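Local coordinates for protein putative L-alanine-DL-glutamate epimerase (Burkholderia xenovorans LB400, PDB 3SN4) that probably works as a racemase or epimerase of the mandelate racemase/muconate lactonizing enzyme family and binds magnesium together with 2-oxoglutarate, at residues P179-P184 / D219-A224. Residues are numbered along the deposited sequence; the frame is centred on the assembly and turned at random.
Sequences PGFAVP and DLNFNA. With MG (magnesium ion), chain B; AKG (2-oxoglutaric acid), chain C.
G180 and N223 join two loops of the enolase-superfamily barrel, a worked example of how the loop after strand 215-219, at the C-terminal ends of the barrel strands, packs on that after strand 175-176 beside bound magnesium and 2-oxoglutarate. G180 N donates to N223 OD1 at 2.9 Å; the bond is bent at the hydrogen, 138°, but lies in the carbonyl plane of the amide. P179 CD also approaches N223 OD1, at 3.4 Å. Beside this pair F181 CE1 rests 3.7 Å from F222 CD2, the two rings obliquely inclined; with CG anti to its carbonyl carbon (chi1 -59°), F181 also brings CE2 3.8 Å from 2-oxoglutarate O4. R77 and P78 of a second subunit cover this side, R77 NH1 hydrogen-bonding to G180 O. F222 and N223 belong to a type II' turn from L220 to N223, closed by a hydrogen bond from N223 N to L220 O. It presents N221, whose ND2 makes a weak hydrogen bond to 2-oxoglutarate O5, while N165 ND2 hydrogen-bonds to its OD1. Overlapping its start, an Asx turn forms where N221 N donates to D219 OD1. That oxygen also accepts from a magnesium-bound water, whereas D219 OD2, alongside E245 and E269, binds magnesium directly at 2.1 Å.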
ATOM      1  N   PRO A 179       9.528  23.275  25.419  1.00 25.32           N
ATOM      2  CA  PRO A 179      10.425  23.633  24.315  1.00 25.81           C
ATOM      3  C   PRO A 179       9.742  23.728  22.942  1.00 25.24           C
ATOM      4  O   PRO A 179      10.198  24.492  22.076  1.00 26.36           O
ATOM      5  CB  PRO A 179      11.457  22.505  24.334  1.00 26.00           C
ATOM      6  CG  PRO A 179      10.728  21.324  24.935  1.00 24.99           C
ATOM      7  CD  PRO A 179       9.850  21.953  25.986  1.00 25.27           C
ATOM      8  N   GLY A 180       8.668  22.961  22.756  1.00 24.74           N
ATOM      9  CA  GLY A 180       7.790  23.074  21.575  1.00 24.44           C
ATOM     10  C   GLY A 180       7.310  24.492  21.322  1.00 25.14           C
ATOM     11  O   GLY A 180       7.095  24.883  20.184  1.00 25.39           O
ATOM     12  N   PHE A 181       7.186  25.259  22.398  1.00 25.57           N
ATOM     13  CA  PHE A 181       6.760  26.651  22.342  1.00 25.99           C
ATOM     14  C   PHE A 181       7.909  27.619  22.715  1.00 26.68           C
ATOM     15  O   PHE A 181       7.692  28.785  23.119  1.00 27.02           O
ATOM     16  CB  PHE A 181       5.531  26.835  23.262  1.00 26.17           C
ATOM     17  CG  PHE A 181       4.328  25.977  22.912  1.00 25.59           C
ATOM     18  CD1 PHE A 181       3.999  25.686  21.586  1.00 25.38           C
ATOM     19  CD2 PHE A 181       3.455  25.533  23.924  1.00 24.52           C
ATOM     20  CE1 PHE A 181       2.865  24.930  21.261  1.00 23.66           C
ATOM     21  CE2 PHE A 181       2.315  24.785  23.619  1.00 24.51           C
ATOM     22  CZ  PHE A 181       2.018  24.468  22.270  1.00 23.51           C
ATOM     23  N   ALA A 182       9.145  27.150  22.536  1.00 25.95           N
ATOM     24  CA  ALA A 182      10.333  27.951  22.798  1.00 27.46           C
ATOM     25  C   ALA A 182      10.520  28.387  24.280  1.00 28.35           C
ATOM     26  O   ALA A 182      11.249  29.342  24.555  1.00 29.37           O
ATOM     27  CB  ALA A 182      10.397  29.183  21.830  1.00 28.22           C
ATOM     28  N   VAL A 183       9.889  27.687  25.226  1.00 28.12           N
ATOM     29  CA  VAL A 183      10.213  27.868  26.640  1.00 29.30           C
ATOM     30  C   VAL A 183      10.694  26.557  27.310  1.00 29.01           C
ATOM     31  O   VAL A 183       9.889  25.783  27.830  1.00 28.42           O
ATOM     32  CB  VAL A 183       9.033  28.465  27.431  1.00 29.65           C
ATOM     33  CG1 VAL A 183       9.471  28.760  28.870  1.00 30.32           C
ATOM     34  CG2 VAL A 183       8.547  29.746  26.753  1.00 30.16           C
ATOM     35  N   PRO A 184      12.009  26.306  27.305  1.00 29.47           N
ATOM     36  CA  PRO A 184      13.123  27.089  26.773  1.00 30.53           C
ATOM     37  C   PRO A 184      13.354  26.844  25.265  1.00 29.70           C
ATOM     38  O   PRO A 184      12.843  25.884  24.695  1.00 29.38           O
ATOM     39  CB  PRO A 184      14.301  26.538  27.568  1.00 31.38           C
ATOM     40  CG  PRO A 184      13.972  25.091  27.662  1.00 30.79           C
ATOM     41  CD  PRO A 184      12.493  25.056  27.908  1.00 29.40           C
ATOM     42  N   ASP A 219      -0.550  15.589  29.042  1.00 21.25           N
ATOM     43  CA  ASP A 219      -0.406  16.326  27.783  1.00 21.22           C
ATOM     44  C   ASP A 219       1.051  16.675  27.578  1.00 21.36           C
ATOM     45  O   ASP A 219       1.669  17.340  28.420  1.00 22.62           O
ATOM     46  CB  ASP A 219      -1.282  17.572  27.790  1.00 21.42           C
ATOM     47  CG  ASP A 219      -1.483  18.190  26.406  1.00 22.87           C
ATOM     48  OD1 ASP A 219      -0.734  17.895  25.437  1.00 21.65           O
ATOM     49  OD2 ASP A 219      -2.409  19.024  26.299  1.00 23.40           O
ATOM     50  N   LEU A 220       1.593  16.191  26.456  1.00 20.87           N
ATOM     51  CA  LEU A 220       2.969  16.459  26.031  1.00 21.47           C
ATOM     52  C   LEU A 220       3.048  17.505  24.909  1.00 21.17           C
ATOM     53  O   LEU A 220       4.148  17.892  24.495  1.00 21.91           O
ATOM     54  CB  LEU A 220       3.625  15.142  25.593  1.00 21.84           C
ATOM     55  CG  LEU A 220       3.586  13.988  26.636  1.00 21.02           C
ATOM     56  CD1 LEU A 220       4.105  12.658  25.993  1.00 20.11           C
ATOM     57  CD2 LEU A 220       4.386  14.362  27.874  1.00 19.10           C
ATOM     58  N   ASN A 221       1.892  17.984  24.455  1.00 21.32           N
ATOM     59  CA  ASN A 221       1.778  19.078  23.467  1.00 21.75           C
ATOM     60  C   ASN A 221       2.738  18.808  22.288  1.00 21.24           C
ATOM     61  O   ASN A 221       2.787  17.671  21.812  1.00 20.30           O
ATOM     62  CB  ASN A 221       2.013  20.444  24.114  1.00 22.40           C
ATOM     63  CG  ASN A 221       1.004  20.776  25.185  1.00 24.77           C
ATOM     64  OD1 ASN A 221       1.271  20.603  26.371  1.00 27.53           O
ATOM     65  ND2 ASN A 221      -0.161  21.266  24.774  1.00 24.93           N
ATOM     66  N   PHE A 222       3.492  19.813  21.839  1.00 21.71           N
ATOM     67  CA  PHE A 222       4.466  19.654  20.754  1.00 21.17           C
ATOM     68  C   PHE A 222       5.906  19.555  21.315  1.00 21.63           C
ATOM     69  O   PHE A 222       6.873  19.970  20.640  1.00 21.60           O
ATOM     70  CB  PHE A 222       4.437  20.861  19.799  1.00 21.49           C
ATOM     71  CG  PHE A 222       3.181  21.005  18.960  1.00 21.59           C
ATOM     72  CD1 PHE A 222       3.127  20.463  17.663  1.00 24.49           C
ATOM     73  CD2 PHE A 222       2.112  21.781  19.404  1.00 22.26           C
ATOM     74  CE1 PHE A 222       1.993  20.641  16.840  1.00 23.45           C
ATOM     75  CE2 PHE A 222       0.974  21.965  18.605  1.00 22.39           C
ATOM     76  CZ  PHE A 222       0.922  21.405  17.296  1.00 22.74           C
ATOM     77  N   ASN A 223       6.077  18.981  22.508  1.00 20.71           N
ATOM     78  CA  ASN A 223       7.366  19.120  23.219  1.00 21.57           C
ATOM     79  C   ASN A 223       8.444  18.085  22.951  1.00 21.69           C
ATOM     80  O   ASN A 223       9.488  18.082  23.618  1.00 21.54           O
ATOM     81  CB  ASN A 223       7.092  19.253  24.715  1.00 22.18           C
ATOM     82  CG  ASN A 223       6.429  20.585  25.059  1.00 23.32           C
ATOM     83  OD1 ASN A 223       6.814  21.649  24.542  1.00 23.49           O
ATOM     84  ND2 ASN A 223       5.442  20.536  25.931  1.00 23.16           N
ATOM     85  N   ALA A 224       8.220  17.201  21.976  1.00 20.57           N
ATOM     86  CA  ALA A 224       9.240  16.237  21.555  1.00 21.55           C
ATOM     87  C   ALA A 224       9.120  15.927  20.065  1.00 21.44           C
ATOM     88  O   ALA A 224       8.203  16.417  19.401  1.00 22.46           O
ATOM     89  CB  ALA A 224       9.111  14.951  22.359  1.00 21.05           C
TER
HETATM   90 MG    MG B 408      -3.465  19.632  24.571  1.00 29.52          MG
HETATM   91  C1  AKG C 500      -4.909  21.687  26.048  1.00 31.43           C
HETATM   92  O1  AKG C 500      -5.771  22.405  26.634  1.00 30.97           O
HETATM   93  O2  AKG C 500      -5.064  20.428  25.966  1.00 29.72           O
HETATM   94  C2  AKG C 500      -3.716  22.309  25.411  1.00 33.08           C
HETATM   95  O5  AKG C 500      -2.802  21.609  24.985  1.00 30.00           O
HETATM   96  C3  AKG C 500      -3.579  23.794  25.169  1.00 35.08           C
HETATM   97  C4  AKG C 500      -2.794  24.650  26.181  1.00 38.52           C
HETATM   98  C5  AKG C 500      -1.384  24.285  26.613  1.00 40.09           C
HETATM   99  O3  AKG C 500      -1.262  23.340  27.429  1.00 42.68           O
HETATM  100  O4  AKG C 500      -0.404  24.971  26.197  1.00 37.52           O
HETATM  101  O   HOH W   1      -1.946  19.042  23.339  1.00 25.48           O